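Local coordinates for protein putative peptidase (PDB 3CE2) that is a putative zinc-dependent oligopeptidase of the M3B family, thought to degrade small bioactive peptides, at residues 12-25 / 358-370. Numbering follows the deposited sequence.
Sequences VRPRSEISPQDCWD and TQGWVDKYENLNK
Both carboxylate oxygens of Asp363 are gripped twice. Arg15 meets them end-on, its NH1 giving a 2.8 Å bond to the syn lone pair of Asp363 OD2. Its NH2 reaches OD1 of Asp363, with guanidinium and carboxylate nearly coplanar (24° apart). The anti lone pair of Asp363 OD1 takes the backbone N of Trp24 (3.1 Å). Lys370 NZ comes to Asp363 OD2 from its anti side, 2.7 Å away. Two cations around one buried carboxylate probably keep it ionised. The Arg15 chain leaves with CG anti to the backbone N (chi1 -179°) and bends at chi2, which lets NH1 also donate in its own plane to Asn367 OD1. Asn367 suits this place because its amide accepts and donates at once, ND2 serving both Leu368 O and Gln96 O of helix 66-96. Trp24 lays the face of its six-membered ring against Asp363 CB, a CH-pi contact, and its NE1 bonds to Gln96 OE1. Backbone bonds flank this centre: Leu368 N to Arg13 O, Lys364 N to Asp22 O, and Asp25 N to Gly360 O. Glycine fits at 360, where phi is positive (69°). The whole is a partly buried salt-bridge network fastening the N-terminal loop over edge strand 362-363 of the small mixed sheet in the peptidase family M3 region.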
ATOM      1  N   VAL A  12      21.290  16.162  19.269  1.00 60.88           N
ATOM      2  CA  VAL A  12      19.988  15.574  19.532  1.00 54.18           C
ATOM      3  C   VAL A  12      19.257  16.303  20.661  1.00 55.26           C
ATOM      4  O   VAL A  12      19.849  16.608  21.688  1.00 61.05           O
ATOM      5  CB  VAL A  12      20.169  14.072  19.887  1.00 53.97           C
ATOM      6  CG1 VAL A  12      18.840  13.390  20.163  1.00 47.12           C
ATOM      7  CG2 VAL A  12      20.916  13.338  18.758  1.00 48.24           C
ATOM      8  N   ARG A  13      17.969  16.585  20.472  1.00 55.30           N
ATOM      9  CA  ARG A  13      17.197  17.305  21.488  1.00 52.44           C
ATOM     10  C   ARG A  13      15.956  16.552  21.955  1.00 46.84           C
ATOM     11  O   ARG A  13      15.412  15.736  21.240  1.00 48.27           O
ATOM     12  CB  ARG A  13      16.812  18.702  20.991  1.00 53.90           C
ATOM     13  CG  ARG A  13      17.646  19.821  21.588  1.00 59.04           C
ATOM     14  CD  ARG A  13      18.211  20.730  20.501  1.00 68.28           C
ATOM     15  NE  ARG A  13      17.516  20.550  19.223  1.00 71.47           N
ATOM     16  CZ  ARG A  13      16.767  21.476  18.634  1.00 70.61           C
ATOM     17  NH1 ARG A  13      16.619  22.670  19.202  1.00 71.89           N
ATOM     18  NH2 ARG A  13      16.171  21.205  17.477  1.00 66.45           N
ATOM     19  N   PRO A  14      15.519  16.809  23.183  1.00 43.08           N
ATOM     20  CA  PRO A  14      14.262  16.188  23.568  1.00 47.61           C
ATOM     21  C   PRO A  14      13.063  16.975  23.036  1.00 48.52           C
ATOM     22  O   PRO A  14      13.184  18.169  22.732  1.00 45.97           O
ATOM     23  CB  PRO A  14      14.295  16.212  25.108  1.00 48.18           C
ATOM     24  CG  PRO A  14      15.519  17.074  25.500  1.00 46.54           C
ATOM     25  CD  PRO A  14      16.126  17.623  24.250  1.00 44.45           C
ATOM     26  N   ARG A  15      11.914  16.312  22.950  1.00 47.08           N
ATOM     27  CA  ARG A  15      10.730  16.964  22.428  1.00 54.37           C
ATOM     28  C   ARG A  15      10.552  18.366  23.014  1.00 56.13           C
ATOM     29  O   ARG A  15      10.316  19.320  22.284  1.00 59.60           O
ATOM     30  CB  ARG A  15       9.469  16.133  22.685  1.00 50.58           C
ATOM     31  CG  ARG A  15       8.207  16.775  22.120  1.00 48.50           C
ATOM     32  CD  ARG A  15       8.276  16.794  20.601  1.00 49.76           C
ATOM     33  NE  ARG A  15       7.076  17.323  19.954  1.00 49.77           N
ATOM     34  CZ  ARG A  15       6.839  17.276  18.636  1.00 52.20           C
ATOM     35  NH1 ARG A  15       7.697  16.683  17.808  1.00 43.73           N
ATOM     36  NH2 ARG A  15       5.725  17.808  18.137  1.00 51.73           N
ATOM     37  N   SER A  16      10.675  18.487  24.331  1.00 61.27           N
ATOM     38  CA  SER A  16      10.246  19.698  25.020  1.00 58.41           C
ATOM     39  C   SER A  16      11.106  20.923  24.708  1.00 59.06           C
ATOM     40  O   SER A  16      10.715  22.044  25.007  1.00 60.21           O
ATOM     41  CB  SER A  16      10.149  19.458  26.524  1.00 55.79           C
ATOM     42  OG  SER A  16      11.440  19.298  27.080  1.00 62.32           O
ATOM     43  N   GLU A  17      12.263  20.712  24.092  1.00 61.58           N
ATOM     44  CA  GLU A  17      13.118  21.828  23.710  1.00 67.73           C
ATOM     45  C   GLU A  17      12.968  22.191  22.231  1.00 63.60           C
ATOM     46  O   GLU A  17      13.703  23.025  21.714  1.00 65.08           O
ATOM     47  CB  GLU A  17      14.588  21.521  24.049  1.00 71.97           C
ATOM     48  CG  GLU A  17      14.916  21.567  25.568  1.00 78.59           C
ATOM     49  CD  GLU A  17      16.320  21.014  25.923  1.00 81.39           C
ATOM     50  OE1 GLU A  17      16.581  20.794  27.141  1.00 81.16           O
ATOM     51  OE2 GLU A  17      17.158  20.804  24.995  1.00 80.77           O
ATOM     52  N   ILE A  18      12.021  21.558  21.547  1.00 62.82           N
ATOM     53  CA  ILE A  18      11.842  21.781  20.113  1.00 59.43           C
ATOM     54  C   ILE A  18      10.909  22.963  19.949  1.00 61.50           C
ATOM     55  O   ILE A  18       9.879  23.041  20.622  1.00 61.53           O
ATOM     56  CB  ILE A  18      11.263  20.528  19.388  1.00 57.01           C
ATOM     57  CG1 ILE A  18      12.156  19.306  19.631  1.00 51.27           C
ATOM     58  CG2 ILE A  18      11.155  20.763  17.882  1.00 51.08           C
ATOM     59  CD1 ILE A  18      13.551  19.450  19.041  1.00 46.55           C
ATOM     60  N   SER A  19      11.283  23.897  19.082  1.00 60.10           N
ATOM     61  CA  SER A  19      10.468  25.087  18.886  1.00 68.32           C
ATOM     62  C   SER A  19       9.232  24.729  18.064  1.00 68.29           C
ATOM     63  O   SER A  19       9.338  24.044  17.044  1.00 62.40           O
ATOM     64  CB  SER A  19      11.270  26.214  18.228  1.00 73.07           C
ATOM     65  OG  SER A  19      11.288  26.075  16.819  1.00 76.02           O
ATOM     66  N   PRO A  20       8.053  25.177  18.525  1.00 70.46           N
ATOM     67  CA  PRO A  20       6.737  24.821  17.971  1.00 69.92           C
ATOM     68  C   PRO A  20       6.513  25.179  16.490  1.00 66.44           C
ATOM     69  O   PRO A  20       5.595  24.643  15.872  1.00 66.44           O
ATOM     70  CB  PRO A  20       5.760  25.587  18.864  1.00 71.13           C
ATOM     71  CG  PRO A  20       6.585  26.667  19.501  1.00 71.17           C
ATOM     72  CD  PRO A  20       7.939  26.089  19.674  1.00 67.62           C
ATOM     73  N   GLN A  21       7.337  26.054  15.925  1.00 64.14           N
ATOM     74  CA  GLN A  21       7.268  26.325  14.488  1.00 70.54           C
ATOM     75  C   GLN A  21       7.824  25.146  13.681  1.00 65.12           C
ATOM     76  O   GLN A  21       7.696  25.070  12.470  1.00 64.08           O
ATOM     77  CB  GLN A  21       8.006  27.627  14.135  1.00 80.79           C
ATOM     78  CG  GLN A  21       9.166  27.971  15.082  1.00 90.95           C
ATOM     79  CD  GLN A  21      10.266  28.796  14.407  1.00 96.46           C
ATOM     80  OE1 GLN A  21      10.203  29.074  13.207  1.00 99.12           O
ATOM     81  NE2 GLN A  21      11.284  29.178  15.180  1.00 95.36           N
ATOM     82  N   ASP A  22       8.438  24.203  14.365  1.00 63.40           N
ATOM     83  CA  ASP A  22       8.972  23.050  13.686  1.00 59.06           C
ATOM     84  C   ASP A  22       8.019  21.867  13.815  1.00 53.55           C
ATOM     85  O   ASP A  22       8.236  20.807  13.240  1.00 50.61           O
ATOM     86  CB  ASP A  22      10.347  22.733  14.254  1.00 65.18           C
ATOM     87  CG  ASP A  22      11.397  23.728  13.804  1.00 70.03           C
ATOM     88  OD1 ASP A  22      11.089  24.543  12.900  1.00 71.69           O
ATOM     89  OD2 ASP A  22      12.526  23.687  14.341  1.00 72.58           O
ATOM     90  N   CYS A  23       6.937  22.079  14.543  1.00 50.24           N
ATOM     91  CA  CYS A  23       6.034  21.010  14.883  1.00 56.99           C
ATOM     92  C   CYS A  23       4.668  21.204  14.279  1.00 54.98           C
ATOM     93  O   CYS A  23       4.275  22.313  13.944  1.00 56.64           O
ATOM     94  CB  CYS A  23       5.899  20.915  16.403  1.00 59.27           C
ATOM     95  SG  CYS A  23       7.493  20.931  17.180  1.00 60.20           S
ATOM     96  N   TRP A  24       3.947  20.105  14.155  1.00 50.66           N
ATOM     97  CA  TRP A  24       2.606  20.200  13.717  1.00 54.75           C
ATOM     98  C   TRP A  24       1.805  20.829  14.841  1.00 60.56           C
ATOM     99  O   TRP A  24       2.226  20.812  16.007  1.00 53.59           O
ATOM    100  CB  TRP A  24       2.038  18.839  13.305  1.00 51.80           C
ATOM    101  CG  TRP A  24       2.237  17.728  14.262  1.00 51.22           C
ATOM    102  CD1 TRP A  24       2.324  17.805  15.624  1.00 50.65           C
ATOM    103  CD2 TRP A  24       2.339  16.340  13.930  1.00 51.60           C
ATOM    104  NE1 TRP A  24       2.489  16.552  16.157  1.00 50.30           N
ATOM    105  CE2 TRP A  24       2.508  15.634  15.139  1.00 51.17           C
ATOM    106  CE3 TRP A  24       2.312  15.627  12.722  1.00 50.31           C
ATOM    107  CZ2 TRP A  24       2.650  14.246  15.180  1.00 50.99           C
ATOM    108  CZ3 TRP A  24       2.449  14.245  12.763  1.00 51.39           C
ATOM    109  CH2 TRP A  24       2.614  13.571  13.984  1.00 52.63           C
ATOM    110  N   ASP A  25       0.662  21.406  14.452  1.00 65.01           N
ATOM    111  CA  ASP A  25      -0.271  22.055  15.355  1.00 61.51           C
ATOM    112  C   ASP A  25      -1.532  21.217  15.451  1.00 57.22           C
ATOM    113  O   ASP A  25      -2.389  21.233  14.555  1.00 56.38           O
ATOM    114  CB  ASP A  25      -0.605  23.465  14.864  1.00 63.49           C
ATOM    115  CG  ASP A  25      -1.735  24.124  15.671  1.00 67.37           C
ATOM    116  OD1 ASP A  25      -2.104  23.631  16.756  1.00 63.63           O
ATOM    117  OD2 ASP A  25      -2.260  25.151  15.210  1.00 72.11           O
ATOM    118  N   THR A 358       2.674  27.102   6.902  1.00 67.78           N
ATOM    119  CA  THR A 358       1.950  27.986   7.836  1.00 59.83           C
ATOM    120  C   THR A 358       0.742  27.327   8.507  1.00 61.61           C
ATOM    121  O   THR A 358       0.259  27.822   9.507  1.00 67.71           O
ATOM    122  CB  THR A 358       1.479  29.312   7.156  1.00 59.81           C
ATOM    123  OG1 THR A 358       0.662  29.008   6.022  1.00 63.66           O
ATOM    124  CG2 THR A 358       2.664  30.169   6.688  1.00 58.53           C
ATOM    125  N   GLN A 359       0.243  26.225   7.957  1.00 58.54           N
ATOM    126  CA  GLN A 359      -0.974  25.600   8.474  1.00 55.97           C
ATOM    127  C   GLN A 359      -0.695  24.579   9.584  1.00 56.35           C
ATOM    128  O   GLN A 359      -1.632  24.034  10.183  1.00 56.16           O
ATOM    129  CB  GLN A 359      -1.752  24.933   7.324  1.00 59.91           C
ATOM    130  CG  GLN A 359      -3.006  25.675   6.860  1.00 68.94           C
ATOM    131  CD  GLN A 359      -2.878  27.198   6.990  1.00 73.33           C
ATOM    132  OE1 GLN A 359      -3.514  27.811   7.854  1.00 74.00           O
ATOM    133  NE2 GLN A 359      -2.049  27.810   6.138  1.00 73.18           N
ATOM    134  N   GLY A 360       0.583  24.295   9.839  1.00 45.69           N
ATOM    135  CA  GLY A 360       0.959  23.317  10.862  1.00 53.70           C
ATOM    136  C   GLY A 360       0.641  21.851  10.580  1.00 52.57           C
ATOM    137  O   GLY A 360       0.304  21.094  11.483  1.00 50.08           O
ATOM    138  N   TRP A 361       0.742  21.438   9.326  1.00 51.54           N
ATOM    139  CA  TRP A 361       0.489  20.050   8.976  1.00 51.38           C
ATOM    140  C   TRP A 361       1.645  19.136   9.415  1.00 50.47           C
ATOM    141  O   TRP A 361       1.440  17.979   9.792  1.00 48.34           O
ATOM    142  CB  TRP A 361       0.342  19.936   7.464  1.00 53.80           C
ATOM    143  CG  TRP A 361      -0.935  20.470   6.924  1.00 57.15           C
ATOM    144  CD1 TRP A 361      -1.818  21.305   7.554  1.00 55.00           C
ATOM    145  CD2 TRP A 361      -1.478  20.212   5.629  1.00 54.33           C
ATOM    146  NE1 TRP A 361      -2.877  21.571   6.731  1.00 53.30           N
ATOM    147  CE2 TRP A 361      -2.693  20.917   5.540  1.00 54.66           C
ATOM    148  CE3 TRP A 361      -1.057  19.446   4.537  1.00 52.60           C
ATOM    149  CZ2 TRP A 361      -3.491  20.888   4.397  1.00 55.72           C
ATOM    150  CZ3 TRP A 361      -1.842  19.418   3.401  1.00 55.14           C
ATOM    151  CH2 TRP A 361      -3.048  20.134   3.336  1.00 57.28           C
ATOM    152  N   VAL A 362       2.851  19.688   9.356  1.00 45.66           N
ATOM    153  CA  VAL A 362       4.077  18.922   9.395  1.00 48.86           C
ATOM    154  C   VAL A 362       4.808  18.970  10.712  1.00 49.17           C
ATOM    155  O   VAL A 362       5.140  20.038  11.204  1.00 49.88           O
ATOM    156  CB  VAL A 362       5.072  19.522   8.429  1.00 44.18           C
ATOM    157  CG1 VAL A 362       5.955  18.435   7.875  1.00 44.70           C
ATOM    158  CG2 VAL A 362       4.335  20.262   7.332  1.00 48.50           C
ATOM    159  N   ASP A 363       5.101  17.806  11.259  1.00 51.17           N
ATOM    160  CA  ASP A 363       6.154  17.710  12.254  1.00 51.53           C
ATOM    161  C   ASP A 363       7.484  17.417  11.546  1.00 48.54           C
ATOM    162  O   ASP A 363       7.744  16.290  11.141  1.00 50.79           O
ATOM    163  CB  ASP A 363       5.820  16.623  13.261  1.00 54.52           C
ATOM    164  CG  ASP A 363       6.317  16.956  14.638  1.00 59.34           C
ATOM    165  OD1 ASP A 363       5.785  17.904  15.257  1.00 54.72           O
ATOM    166  OD2 ASP A 363       7.245  16.270  15.096  1.00 60.45           O
ATOM    167  N   LYS A 364       8.330  18.425  11.402  1.00 42.51           N
ATOM    168  CA  LYS A 364       9.477  18.328  10.482  1.00 48.04           C
ATOM    169  C   LYS A 364      10.678  17.429  10.797  1.00 49.38           C
ATOM    170  O   LYS A 364      11.224  16.786   9.894  1.00 43.75           O
ATOM    171  CB  LYS A 364      10.029  19.726  10.194  1.00 48.86           C
ATOM    172  CG  LYS A 364       9.056  20.612   9.466  1.00 51.95           C
ATOM    173  CD  LYS A 364       9.660  21.966   9.205  1.00 51.38           C
ATOM    174  CE  LYS A 364       8.596  23.002   9.112  1.00 52.62           C
ATOM    175  NZ  LYS A 364       9.003  24.116   9.984  1.00 59.90           N
ATOM    176  N   TYR A 365      11.151  17.446  12.042  1.00 53.38           N
ATOM    177  CA  TYR A 365      12.523  17.005  12.317  1.00 43.94           C
ATOM    178  C   TYR A 365      12.636  15.928  13.376  1.00 42.19           C
ATOM    179  O   TYR A 365      11.710  15.693  14.141  1.00 38.19           O
ATOM    180  CB  TYR A 365      13.370  18.186  12.782  1.00 41.82           C
ATOM    181  CG  TYR A 365      13.520  19.341  11.835  1.00 39.31           C
ATOM    182  CD1 TYR A 365      14.129  19.187  10.593  1.00 43.61           C
ATOM    183  CD2 TYR A 365      13.129  20.620  12.218  1.00 43.34           C
ATOM    184  CE1 TYR A 365      14.294  20.289   9.719  1.00 41.96           C
ATOM    185  CE2 TYR A 365      13.293  21.730  11.365  1.00 43.12           C
ATOM    186  CZ  TYR A 365      13.872  21.555  10.122  1.00 45.39           C
ATOM    187  OH  TYR A 365      14.005  22.645   9.283  1.00 47.64           O
ATOM    188  N   GLU A 366      13.807  15.305  13.457  1.00 50.28           N
ATOM    189  CA  GLU A 366      14.033  14.276  14.469  1.00 50.97           C
ATOM    190  C   GLU A 366      14.060  14.919  15.830  1.00 46.57           C
ATOM    191  O   GLU A 366      14.561  16.026  15.974  1.00 47.43           O
ATOM    192  CB  GLU A 366      15.362  13.553  14.229  1.00 52.68           C
ATOM    193  CG  GLU A 366      15.248  12.346  13.323  1.00 66.41           C
ATOM    194  CD  GLU A 366      16.592  11.883  12.765  1.00 74.11           C
ATOM    195  OE1 GLU A 366      17.606  12.588  12.972  1.00 76.68           O
ATOM    196  OE2 GLU A 366      16.630  10.816  12.114  1.00 75.46           O
ATOM    197  N   ASN A 367      13.501  14.245  16.826  1.00 41.50           N
ATOM    198  CA  ASN A 367      13.854  14.557  18.200  1.00 43.66           C
ATOM    199  C   ASN A 367      13.934  13.276  19.005  1.00 46.03           C
ATOM    200  O   ASN A 367      13.519  12.209  18.539  1.00 48.44           O
ATOM    201  CB  ASN A 367      12.910  15.584  18.834  1.00 41.30           C
ATOM    202  CG  ASN A 367      11.459  15.112  18.893  1.00 47.47           C
ATOM    203  OD1 ASN A 367      10.601  15.637  18.174  1.00 53.75           O
ATOM    204  ND2 ASN A 367      11.175  14.133  19.749  1.00 43.54           N
ATOM    205  N   LEU A 368      14.467  13.373  20.210  1.00 45.52           N
ATOM    206  CA  LEU A 368      14.699  12.187  20.997  1.00 45.88           C
ATOM    207  C   LEU A 368      13.399  11.399  21.091  1.00 47.01           C
ATOM    208  O   LEU A 368      12.389  11.929  21.534  1.00 50.41           O
ATOM    209  CB  LEU A 368      15.195  12.560  22.393  1.00 44.96           C
ATOM    210  CG  LEU A 368      15.569  11.343  23.244  1.00 42.47           C
ATOM    211  CD1 LEU A 368      16.954  10.793  22.867  1.00 36.97           C
ATOM    212  CD2 LEU A 368      15.486  11.717  24.700  1.00 42.94           C
ATOM    213  N   ASN A 369      13.423  10.150  20.635  1.00 46.17           N
ATOM    214  CA  ASN A 369      12.284   9.245  20.783  1.00 47.92           C
ATOM    215  C   ASN A 369      11.019   9.537  19.964  1.00 50.14           C
ATOM    216  O   ASN A 369       9.944   8.980  20.249  1.00 47.02           O
ATOM    217  CB  ASN A 369      11.953   9.074  22.258  1.00 52.85           C
ATOM    218  CG  ASN A 369      13.055   8.343  23.009  1.00 54.40           C
ATOM    219  OD1 ASN A 369      13.400   8.719  24.118  1.00 53.84           O
ATOM    220  ND2 ASN A 369      13.625   7.303  22.391  1.00 46.66           N
ATOM    221  N   LYS A 370      11.152  10.404  18.955  1.00 46.29           N
ATOM    222  CA  LYS A 370      10.098  10.629  17.987  1.00 43.12           C
ATOM    223  C   LYS A 370       9.955   9.381  17.122  1.00 42.93           C
ATOM    224  O   LYS A 370      10.961   8.779  16.771  1.00 50.28           O
ATOM    225  CB  LYS A 370      10.447  11.829  17.109  1.00 43.88           C
ATOM    226  CG  LYS A 370       9.306  12.237  16.154  1.00 44.11           C
ATOM    227  CD  LYS A 370       9.750  13.387  15.271  1.00 39.23           C
ATOM    228  CE  LYS A 370       8.724  13.752  14.228  1.00 38.15           C
ATOM    229  NZ  LYS A 370       9.104  15.054  13.590  1.00 34.93           N
TER